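Local structure of O-succinylhomoserine sulfhydrylase (3NDN) at residues S300-Y306 / V329-C335; H369-H375 / L388-R394; S287-I291 / T402-I406. The protein probably catalyses the pyridoxal 5'-phosphate-dependent formation of L-homocysteine from O-succinyl-L-homoserine and hydrogen sulfide, a step of methionine biosynthesis. One frame throughout, in Å; residues are numbered along the deposited sequence.

Contact 1. Residues S300-Y306 / V329-C335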
loop_
_atom_site.group_PDB
_atom_site.type_symbol
_atom_site.label_atom_id
_atom_site.label_comp_id
_atom_site.label_asym_id
_atom_site.label_seq_id
_atom_site.Cartn_x
_atom_site.Cartn_y
_atom_site.Cartn_z
ATOM N N SER A 300 26.792 31.929 21.625
ATOM C CA SER A 300 27.315 30.567 21.862
ATOM C C SER A 300 27.971 29.927 20.631
ATOM O O SER A 300 28.554 28.836 20.726
ATOM C CB SER A 300 26.202 29.639 22.372
ATOM O OG SER A 300 25.729 30.044 23.643
ATOM N N VAL A 301 27.882 30.608 19.487
ATOM C CA VAL A 301 28.283 30.038 18.201
ATOM C C VAL A 301 29.606 30.629 17.671
ATOM O O VAL A 301 29.710 31.840 17.499
ATOM C CB VAL A 301 27.126 30.215 17.162
ATOM C CG1 VAL A 301 27.508 29.685 15.788
ATOM C CG2 VAL A 301 25.839 29.530 17.668
ATOM N N ARG A 302 30.598 29.772 17.407
ATOM C CA ARG A 302 31.891 30.196 16.807
ATOM C C ARG A 302 31.826 30.549 15.304
ATOM O O ARG A 302 32.314 31.605 14.898
ATOM C CB ARG A 302 33.001 29.153 17.063
ATOM C CG ARG A 302 34.402 29.581 16.535
ATOM C CD ARG A 302 35.485 28.519 16.785
ATOM N NE ARG A 302 35.748 28.335 18.212
ATOM C CZ ARG A 302 36.188 27.205 18.772
ATOM N NH1 ARG A 302 36.420 26.119 18.038
ATOM N NH2 ARG A 302 36.386 27.155 20.083
ATOM N N TRP A 303 31.269 29.645 14.486
ATOM C CA TRP A 303 31.131 29.851 13.036
ATOM C C TRP A 303 29.932 29.077 12.467
ATOM O O TRP A 303 29.483 28.093 13.062
ATOM C CB TRP A 303 32.412 29.481 12.252
ATOM C CG TRP A 303 32.960 28.041 12.408
ATOM C CD1 TRP A 303 34.083 27.668 13.104
ATOM C CD2 TRP A 303 32.441 26.821 11.819
ATOM N NE1 TRP A 303 34.283 26.308 13.004
ATOM C CE2 TRP A 303 33.294 25.764 12.223
ATOM C CE3 TRP A 303 31.341 26.522 10.996
ATOM C CZ2 TRP A 303 33.078 24.430 11.841
ATOM C CZ3 TRP A 303 31.114 25.185 10.622
ATOM C CH2 TRP A 303 31.988 24.158 11.047
ATOM N N VAL A 304 29.414 29.551 11.334
ATOM C CA VAL A 304 28.349 28.860 10.594
ATOM C C VAL A 304 28.810 28.549 9.164
ATOM O O VAL A 304 29.559 29.324 8.559
ATOM C CB VAL A 304 27.035 29.708 10.559
ATOM C CG1 VAL A 304 25.907 28.977 9.786
ATOM C CG2 VAL A 304 26.560 30.044 11.964
ATOM N N ARG A 305 28.376 27.412 8.619
ATOM C CA ARG A 305 28.579 27.136 7.199
ATOM C C ARG A 305 27.227 26.922 6.506
ATOM O O ARG A 305 26.470 26.016 6.870
ATOM C CB ARG A 305 29.530 25.942 6.983
ATOM C CG ARG A 305 31.025 26.231 7.181
ATOM C CD ARG A 305 31.610 27.102 6.060
ATOM N NE ARG A 305 33.057 27.271 6.208
ATOM C CZ ARG A 305 33.646 28.259 6.890
ATOM N NH1 ARG A 305 32.927 29.209 7.490
ATOM N NH2 ARG A 305 34.967 28.308 6.960
ATOM N N TYR A 306 26.919 27.817 5.561
ATOM C CA TYR A 306 25.708 27.798 4.737
ATOM C C TYR A 306 26.056 28.600 3.477
ATOM O O TYR A 306 26.550 29.724 3.589
ATOM C CB TYR A 306 24.506 28.425 5.476
ATOM C CG TYR A 306 23.170 28.340 4.725
ATOM C CD1 TYR A 306 22.514 27.108 4.553
ATOM C CD2 TYR A 306 22.559 29.492 4.184
ATOM C CE1 TYR A 306 21.294 27.022 3.864
ATOM C CE2 TYR A 306 21.331 29.416 3.501
ATOM C CZ TYR A 306 20.713 28.181 3.340
ATOM O OH TYR A 306 19.526 28.109 2.638
ATOM N N VAL A 329 21.980 23.297 7.681
ATOM C CA VAL A 329 22.872 24.295 8.321
ATOM C C VAL A 329 23.882 23.621 9.272
ATOM O O VAL A 329 23.484 22.896 10.186
ATOM C CB VAL A 329 22.065 25.334 9.125
ATOM C CG1 VAL A 329 22.984 26.459 9.664
ATOM C CG2 VAL A 329 20.915 25.909 8.278
ATOM N N THR A 330 25.172 23.894 9.077
ATOM C CA THR A 330 26.248 23.348 9.924
ATOM C C THR A 330 26.858 24.490 10.769
ATOM O O THR A 330 27.049 25.596 10.259
ATOM C CB THR A 330 27.326 22.652 9.040
ATOM O OG1 THR A 330 26.711 21.605 8.267
ATOM C CG2 THR A 330 28.450 22.034 9.887
ATOM N N PHE A 331 27.132 24.226 12.050
ATOM C CA PHE A 331 27.799 25.213 12.934
ATOM C C PHE A 331 28.716 24.598 14.007
ATOM O O PHE A 331 28.641 23.403 14.292
ATOM C CB PHE A 331 26.777 26.156 13.586
ATOM C CG PHE A 331 25.893 25.496 14.630
ATOM C CD1 PHE A 331 26.154 25.676 15.988
ATOM C CD2 PHE A 331 24.794 24.723 14.254
ATOM C CE1 PHE A 331 25.345 25.087 16.964
ATOM C CE2 PHE A 331 23.968 24.133 15.223
ATOM C CZ PHE A 331 24.250 24.310 16.581
ATOM N N ALA A 332 29.561 25.440 14.614
ATOM C CA ALA A 332 30.456 25.015 15.688
ATOM C C ALA A 332 30.274 25.868 16.945
ATOM O O ALA A 332 30.151 27.100 16.860
ATOM C CB ALA A 332 31.924 25.054 15.226
ATOM N N LEU A 333 30.243 25.197 18.097
ATOM C CA LEU A 333 30.117 25.852 19.393
ATOM C C LEU A 333 31.419 26.550 19.781
ATOM O O LEU A 333 32.507 26.052 19.477
ATOM C CB LEU A 333 29.721 24.837 20.477
ATOM C CG LEU A 333 28.322 24.221 20.388
ATOM C CD1 LEU A 333 28.212 22.974 21.243
ATOM C CD2 LEU A 333 27.224 25.215 20.753
ATOM N N ASP A 334 31.308 27.694 20.453
ATOM C CA ASP A 334 32.492 28.434 20.918
ATOM C C ASP A 334 32.848 28.021 22.348
ATOM O O ASP A 334 32.258 28.512 23.311
ATOM C CB ASP A 334 32.272 29.947 20.817
ATOM C CG ASP A 334 33.549 30.764 21.099
ATOM O OD1 ASP A 334 34.685 30.264 20.900
ATOM O OD2 ASP A 334 33.411 31.929 21.514
ATOM N N CYS A 335 33.796 27.097 22.463
ATOM C CA CYS A 335 34.256 26.568 23.746
ATOM C C CYS A 335 35.584 25.818 23.549
ATOM O O CYS A 335 35.907 25.427 22.422
ATOM C CB CYS A 335 33.195 25.648 24.373
ATOM S SG CYS A 335 32.888 24.104 23.477
#
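The indole of Trp-303 lies flat over Ala-332: the methyl group sits 3.6 Å from the centroid of the five-membered ring, a CH-pi contact made over the face, with Ala-332 CB 3.4 Å from Trp-303 CE2. A chi1 of 57°, which places CG between the backbone N and the carbonyl carbon, folds the ring back across the neighbouring strand, where its six-membered half reaches CG2 of Thr-330. Val-392 and Met-179 also touch this indole. On the opposite face of the sheet Val-304 crosses Val-329 obliquely, CG1 to CG1 at 3.9 Å, and faces Leu-295 of helix 277-296.

At the outer end the side chains of Arg-302 and Asp-334 meet at about a right angle, their guanidinium and carboxylate planes 78° apart. The salt bridge is long, 3.5 Å from Arg-302 NE to Asp-334 OD1, and Leu-333 O lies over one face of the guanidinium. Arg-302 NH2 adds a weak bond to Cys-335 O.

Beneath these side chains runs an antiparallel ladder. Arg-305 N gives a nearly straight bond to Thr-330 O (2.8 Å), while the bond from Arg-302 N to Ala-332 O is clearly bent; the chain turns a corner at Arg-302 itself. The chemistry implies an edge strand of the C-terminal sheet held mainly by backbone bonds and apolar packing, with the loose ion pair probably adding little.

Contact 2. Residues H369-H375 / L388-R394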
loop_
_atom_site.group_PDB
_atom_site.type_symbol
_atom_site.label_atom_id
_atom_site.label_comp_id
_atom_site.label_asym_id
_atom_site.label_seq_id
_atom_site.Cartn_x
_atom_site.Cartn_y
_atom_site.Cartn_z
ATOM N N HIS A 369 25.277 14.816 15.370
ATOM C CA HIS A 369 26.667 15.154 15.716
ATOM C C HIS A 369 27.600 14.355 14.799
ATOM O O HIS A 369 27.823 13.159 15.041
ATOM C CB HIS A 369 26.933 14.790 17.195
ATOM C CG HIS A 369 28.319 15.107 17.677
ATOM N ND1 HIS A 369 29.246 14.128 17.974
ATOM C CD2 HIS A 369 28.921 16.288 17.957
ATOM C CE1 HIS A 369 30.365 14.694 18.391
ATOM N NE2 HIS A 369 30.190 16.003 18.397
ATOM N N PRO A 370 28.141 15.001 13.747
ATOM C CA PRO A 370 28.876 14.248 12.721
ATOM C C PRO A 370 30.106 13.469 13.198
ATOM O O PRO A 370 30.344 12.372 12.701
ATOM C CB PRO A 370 29.269 15.326 11.708
ATOM C CG PRO A 370 28.202 16.391 11.866
ATOM C CD PRO A 370 27.922 16.408 13.343
ATOM N N ALA A 371 30.863 14.013 14.154
ATOM C CA ALA A 371 32.105 13.370 14.625
ATOM C C ALA A 371 31.897 11.978 15.249
ATOM O O ALA A 371 32.824 11.161 15.270
ATOM C CB ALA A 371 32.875 14.298 15.591
ATOM N N THR A 372 30.689 11.705 15.742
ATOM C CA THR A 372 30.372 10.393 16.320
ATOM C C THR A 372 29.347 9.576 15.501
ATOM O O THR A 372 29.014 8.453 15.871
ATOM C CB THR A 372 29.904 10.514 17.798
ATOM O OG1 THR A 372 28.764 11.381 17.881
ATOM C CG2 THR A 372 31.040 11.062 18.693
ATOM N N THR A 373 28.853 10.145 14.402
ATOM C CA THR A 373 27.865 9.484 13.529
ATOM C C THR A 373 28.226 9.598 12.030
ATOM O O THR A 373 28.918 8.734 11.495
ATOM C CB THR A 373 26.437 10.044 13.738
ATOM O OG1 THR A 373 26.432 11.452 13.466
ATOM C CG2 THR A 373 25.932 9.795 15.152
ATOM N N THR A 374 27.748 10.659 11.366
ATOM C CA THR A 374 28.037 10.947 9.939
ATOM C C THR A 374 29.452 10.513 9.514
ATOM O O THR A 374 29.611 9.769 8.543
ATOM C CB THR A 374 27.840 12.466 9.602
ATOM O OG1 THR A 374 26.633 12.953 10.203
ATOM C CG2 THR A 374 27.771 12.714 8.091
ATOM N N HIS A 375 30.463 10.957 10.265
ATOM C CA HIS A 375 31.871 10.734 9.916
ATOM C C HIS A 375 32.650 9.952 10.977
ATOM O O HIS A 375 33.781 10.309 11.321
ATOM C CB HIS A 375 32.559 12.080 9.630
ATOM C CG HIS A 375 32.275 12.622 8.264
ATOM N ND1 HIS A 375 30.999 12.751 7.765
ATOM C CD2 HIS A 375 33.104 13.072 7.294
ATOM C CE1 HIS A 375 31.052 13.244 6.541
ATOM N NE2 HIS A 375 32.318 13.454 6.233
ATOM N N LEU A 388 36.622 19.292 11.011
ATOM C CA LEU A 388 35.449 18.750 11.699
ATOM C C LEU A 388 35.715 18.371 13.169
ATOM O O LEU A 388 35.912 17.190 13.498
ATOM C CB LEU A 388 34.870 17.563 10.903
ATOM C CG LEU A 388 33.667 16.794 11.452
ATOM C CD1 LEU A 388 32.443 17.686 11.540
ATOM C CD2 LEU A 388 33.377 15.554 10.599
ATOM N N GLY A 389 35.707 19.373 14.051
ATOM C CA GLY A 389 35.941 19.147 15.487
ATOM C C GLY A 389 34.766 18.526 16.236
ATOM O O GLY A 389 33.669 18.382 15.682
ATOM N N ASP A 390 34.999 18.168 17.502
ATOM C CA ASP A 390 33.971 17.586 18.372
ATOM C C ASP A 390 32.873 18.590 18.766
ATOM O O ASP A 390 31.868 18.204 19.362
ATOM C CB ASP A 390 34.599 16.975 19.638
ATOM C CG ASP A 390 35.170 15.560 19.416
ATOM O OD1 ASP A 390 34.627 14.769 18.599
ATOM O OD2 ASP A 390 36.150 15.219 20.109
ATOM N N GLY A 391 33.068 19.862 18.424
ATOM C CA GLY A 391 32.073 20.920 18.686
ATOM C C GLY A 391 31.108 21.227 17.545
ATOM O O GLY A 391 30.298 22.156 17.631
ATOM N N VAL A 392 31.158 20.421 16.487
ATOM C CA VAL A 392 30.345 20.671 15.288
ATOM C C VAL A 392 28.978 19.959 15.341
ATOM O O VAL A 392 28.900 18.777 15.701
ATOM C CB VAL A 392 31.123 20.282 14.003
ATOM C CG1 VAL A 392 30.243 20.386 12.780
ATOM C CG2 VAL A 392 32.365 21.166 13.841
ATOM N N VAL A 393 27.922 20.707 15.001
ATOM C CA VAL A 393 26.509 20.243 14.977
ATOM C C VAL A 393 25.876 20.526 13.591
ATOM O O VAL A 393 26.167 21.563 12.980
ATOM C CB VAL A 393 25.681 20.928 16.122
ATOM C CG1 VAL A 393 24.207 20.535 16.080
ATOM C CG2 VAL A 393 26.268 20.577 17.496
ATOM N N ARG A 394 25.055 19.594 13.083
ATOM C CA ARG A 394 24.352 19.744 11.784
ATOM C C ARG A 394 22.815 19.686 11.933
ATOM O O ARG A 394 22.290 18.724 12.509
ATOM C CB ARG A 394 24.784 18.639 10.811
ATOM C CG ARG A 394 24.409 18.922 9.349
ATOM C CD ARG A 394 24.555 17.689 8.451
ATOM N NE ARG A 394 23.572 16.642 8.753
ATOM C CZ ARG A 394 23.575 15.429 8.197
ATOM N NH1 ARG A 394 24.520 15.090 7.317
ATOM N NH2 ARG A 394 22.643 14.539 8.531
HETATM O O HOH W 1 30.833 16.806 15.143
#
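Leu-388 begins the contact by sending its two methyls to different partners: CD1 meets Pro-370 CB at 4.0 Å, while CD2 packs against His-375 CB at 3.7 Å, the two side chains crossing at about a right angle. Pro-178 touches both Pro-370 and His-375, so this apolar patch extends to a loop of the same chain.

Gly-389 opens a type I beta turn that closes at Val-392, and its carbonyl accepts a hydrogen bond from a water. Asp-390 follows with two contacts of different character. Its carboxylate OD1 rests against the methyl of Ala-371, whereas its backbone O accepts from His-369 NE2 at 2.9 Å. That bond is nearly straight (168°) and lies in the imidazole plane, although the nitrogen stands above the plane of the carbonyl. With CG anti to the backbone N (chi1 -179°), the His-369 ring extends towards the turn; ND1 on its other side shares a hydrogen bond with Thr-372 OG1, which fixes the ring's rotation.

Val-392 contributes its carbonyl O, 3.4 Å from His-369 CD2 and 3.5 Å from Pro-370 CD. The same oxygen accepts from the water at 2.8 Å; the water also accepts from Ala-371 N and lies over one face of the imidazole. Arg-394 ends the segment with its CB near Pro-370 CG and its NH1 beside the methyl of Thr-374, while NH1 is hydrogen-bonded to Asn-177 and Thr-374 OG1 to Asn-358.

One direct hydrogen bond and one three-way water thus serve backbone groups where the loop between strand 366-368 and helix 379-385 meets the turn leading into strand 392-396, and the histidine ring, held at both nitrogens, links loop to turn.

Contact 3. Residues S287-I291 / T402-I406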
loop_
_atom_site.group_PDB
_atom_site.type_symbol
_atom_site.label_atom_id
_atom_site.label_comp_id
_atom_site.label_asym_id
_atom_site.label_seq_id
_atom_site.Cartn_x
_atom_site.Cartn_y
_atom_site.Cartn_z
ATOM N N SER A 287 13.423 29.036 5.170
ATOM C CA SER A 287 13.507 28.764 6.608
ATOM C C SER A 287 14.964 28.530 7.046
ATOM O O SER A 287 15.422 29.090 8.059
ATOM C CB SER A 287 12.609 27.568 6.962
ATOM O OG SER A 287 12.634 27.282 8.354
ATOM N N ALA A 288 15.703 27.752 6.259
ATOM C CA ALA A 288 17.127 27.487 6.561
ATOM C C ALA A 288 17.987 28.783 6.513
ATOM O O ALA A 288 18.896 28.984 7.351
ATOM C CB ALA A 288 17.668 26.435 5.621
ATOM N N GLN A 289 17.678 29.673 5.561
ATOM C CA GLN A 289 18.356 30.987 5.458
ATOM C C GLN A 289 18.171 31.788 6.751
ATOM O O GLN A 289 19.128 32.375 7.259
ATOM C CB GLN A 289 17.801 31.772 4.253
ATOM C CG GLN A 289 18.403 33.165 4.028
ATOM C CD GLN A 289 19.718 33.135 3.264
ATOM O OE1 GLN A 289 19.853 32.449 2.248
ATOM N NE2 GLN A 289 20.683 33.917 3.730
ATOM N N ARG A 290 16.941 31.821 7.278
ATOM C CA ARG A 290 16.653 32.526 8.538
ATOM C C ARG A 290 17.371 31.906 9.745
ATOM O O ARG A 290 17.845 32.623 10.626
ATOM C CB ARG A 290 15.134 32.600 8.828
ATOM C CG ARG A 290 14.337 33.619 8.005
ATOM C CD ARG A 290 12.868 33.726 8.488
ATOM N NE ARG A 290 12.793 34.049 9.915
ATOM C CZ ARG A 290 11.707 33.953 10.683
ATOM N NH1 ARG A 290 10.543 33.545 10.188
ATOM N NH2 ARG A 290 11.789 34.272 11.970
ATOM N N ILE A 291 17.413 30.578 9.793
ATOM C CA ILE A 291 18.077 29.833 10.882
ATOM C C ILE A 291 19.607 30.034 10.858
ATOM O O ILE A 291 20.239 30.199 11.915
ATOM C CB ILE A 291 17.636 28.307 10.881
ATOM C CG1 ILE A 291 16.184 28.175 11.363
ATOM C CG2 ILE A 291 18.551 27.434 11.776
ATOM C CD1 ILE A 291 15.479 26.848 10.987
ATOM N N THR A 402 8.996 28.515 11.452
ATOM C CA THR A 402 10.394 28.946 11.649
ATOM C C THR A 402 10.629 29.498 13.064
ATOM O O THR A 402 11.687 29.280 13.670
ATOM C CB THR A 402 10.849 29.970 10.568
ATOM O OG1 THR A 402 10.565 29.440 9.266
ATOM C CG2 THR A 402 12.352 30.245 10.672
ATOM N N ASP A 403 9.628 30.198 13.589
ATOM C CA ASP A 403 9.691 30.744 14.947
ATOM C C ASP A 403 9.736 29.653 16.025
ATOM O O ASP A 403 10.392 29.818 17.044
ATOM C CB ASP A 403 8.492 31.672 15.207
ATOM C CG ASP A 403 8.519 32.937 14.354
ATOM O OD1 ASP A 403 9.624 33.404 13.968
ATOM O OD2 ASP A 403 7.416 33.479 14.102
ATOM N N ASP A 404 9.022 28.547 15.810
ATOM C CA ASP A 404 9.007 27.444 16.774
ATOM C C ASP A 404 10.378 26.731 16.785
ATOM O O ASP A 404 10.842 26.290 17.842
ATOM C CB ASP A 404 7.885 26.422 16.459
ATOM C CG ASP A 404 6.458 26.964 16.712
ATOM O OD1 ASP A 404 6.262 27.847 17.573
ATOM O OD2 ASP A 404 5.508 26.471 16.052
ATOM N N LEU A 405 11.011 26.620 15.614
ATOM C CA LEU A 405 12.338 25.980 15.494
ATOM C C LEU A 405 13.448 26.827 16.145
ATOM O O LEU A 405 14.321 26.293 16.846
ATOM C CB LEU A 405 12.674 25.670 14.034
ATOM C CG LEU A 405 11.833 24.581 13.325
ATOM C CD1 LEU A 405 12.028 24.624 11.817
ATOM C CD2 LEU A 405 12.177 23.181 13.873
ATOM N N ILE A 406 13.416 28.130 15.892
ATOM C CA ILE A 406 14.363 29.078 16.518
ATOM C C ILE A 406 14.265 29.075 18.046
ATOM O O ILE A 406 15.290 29.048 18.731
ATOM C CB ILE A 406 14.246 30.510 15.911
ATOM C CG1 ILE A 406 14.868 30.515 14.508
ATOM C CG2 ILE A 406 14.967 31.548 16.803
ATOM C CD1 ILE A 406 14.502 31.705 13.628
#
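Charge pairing joins Arg-290 to Asp-403 at the solvent-exposed margin of two helices, 277-296 and 402-413. Arg-290 NH2 donates to Asp-403 OD1 at 3.1 Å, with an angle of 159° at the hydrogen. The oxygen lies close to the guanidinium plane and is met nearly along its C-O axis; the carboxylate is turned 71° from that plane, and only OD1 takes part in the bond. A bend at chi3 helps bring the guanidinium across to the second helix.

Packing against this flat group comes from Thr-402, whose methyl CG2 stands 3.7 Å above the plane, over its centre. Ile-406 CD1 approaches Arg-290 NH2 as well.

Polar contact of a softer kind is made by two hydroxyls, Ser-287 OG and Thr-402 OG1, 3.1 Å apart. They meet where the helices come close, the CA atoms of these residues being 5.9 Å from each other.

Apolar contacts fill the inner side. Ile-291 and Ile-406 run alongside each other, pointing opposite ways, CG1 to CG1 at 4.1 Å, and Ile-291 CD1 reaches Leu-405 CD1, which continues the hydrophobic layer towards Ile-354.

The segment axes approach to 10.4 Å and run at 36° to each other. Asp-404, which takes no part here, is hydrogen-bonded through OD2 to Thr-29 and Ser-26 of a neighbouring subunit. Buried Ile-291 and Leu-405 thus give apolar packing beside a buried Ser-287, while Arg-290 and Asp-403 carry, at the exposed margin, a single-oxygen salt bridge probably weakened by solvent.

In the fold
All three contacts belong to the C-terminal part of the chain, apart from the seven-stranded sheet. Contacts 1 and 2, with centres about 12 Å apart, share the five-stranded sheet: strand 328-333 pairs with 301-305 on one side and 392-396 on the other, so backbone bonds link them directly. Contact 3 lies about 15 Å from contact 1 and about 21 Å from contact 2, centre to centre. Its helix 277-296 leads into strand 301-305, and Tyr-306 packs on Gln-289, while helix 402-413 follows strand 392-396. Contacts 1 and 2 come in series within the loop that contact 3 closes, so the helix pair brings together the beginning and end of this sheet-and-helix unit.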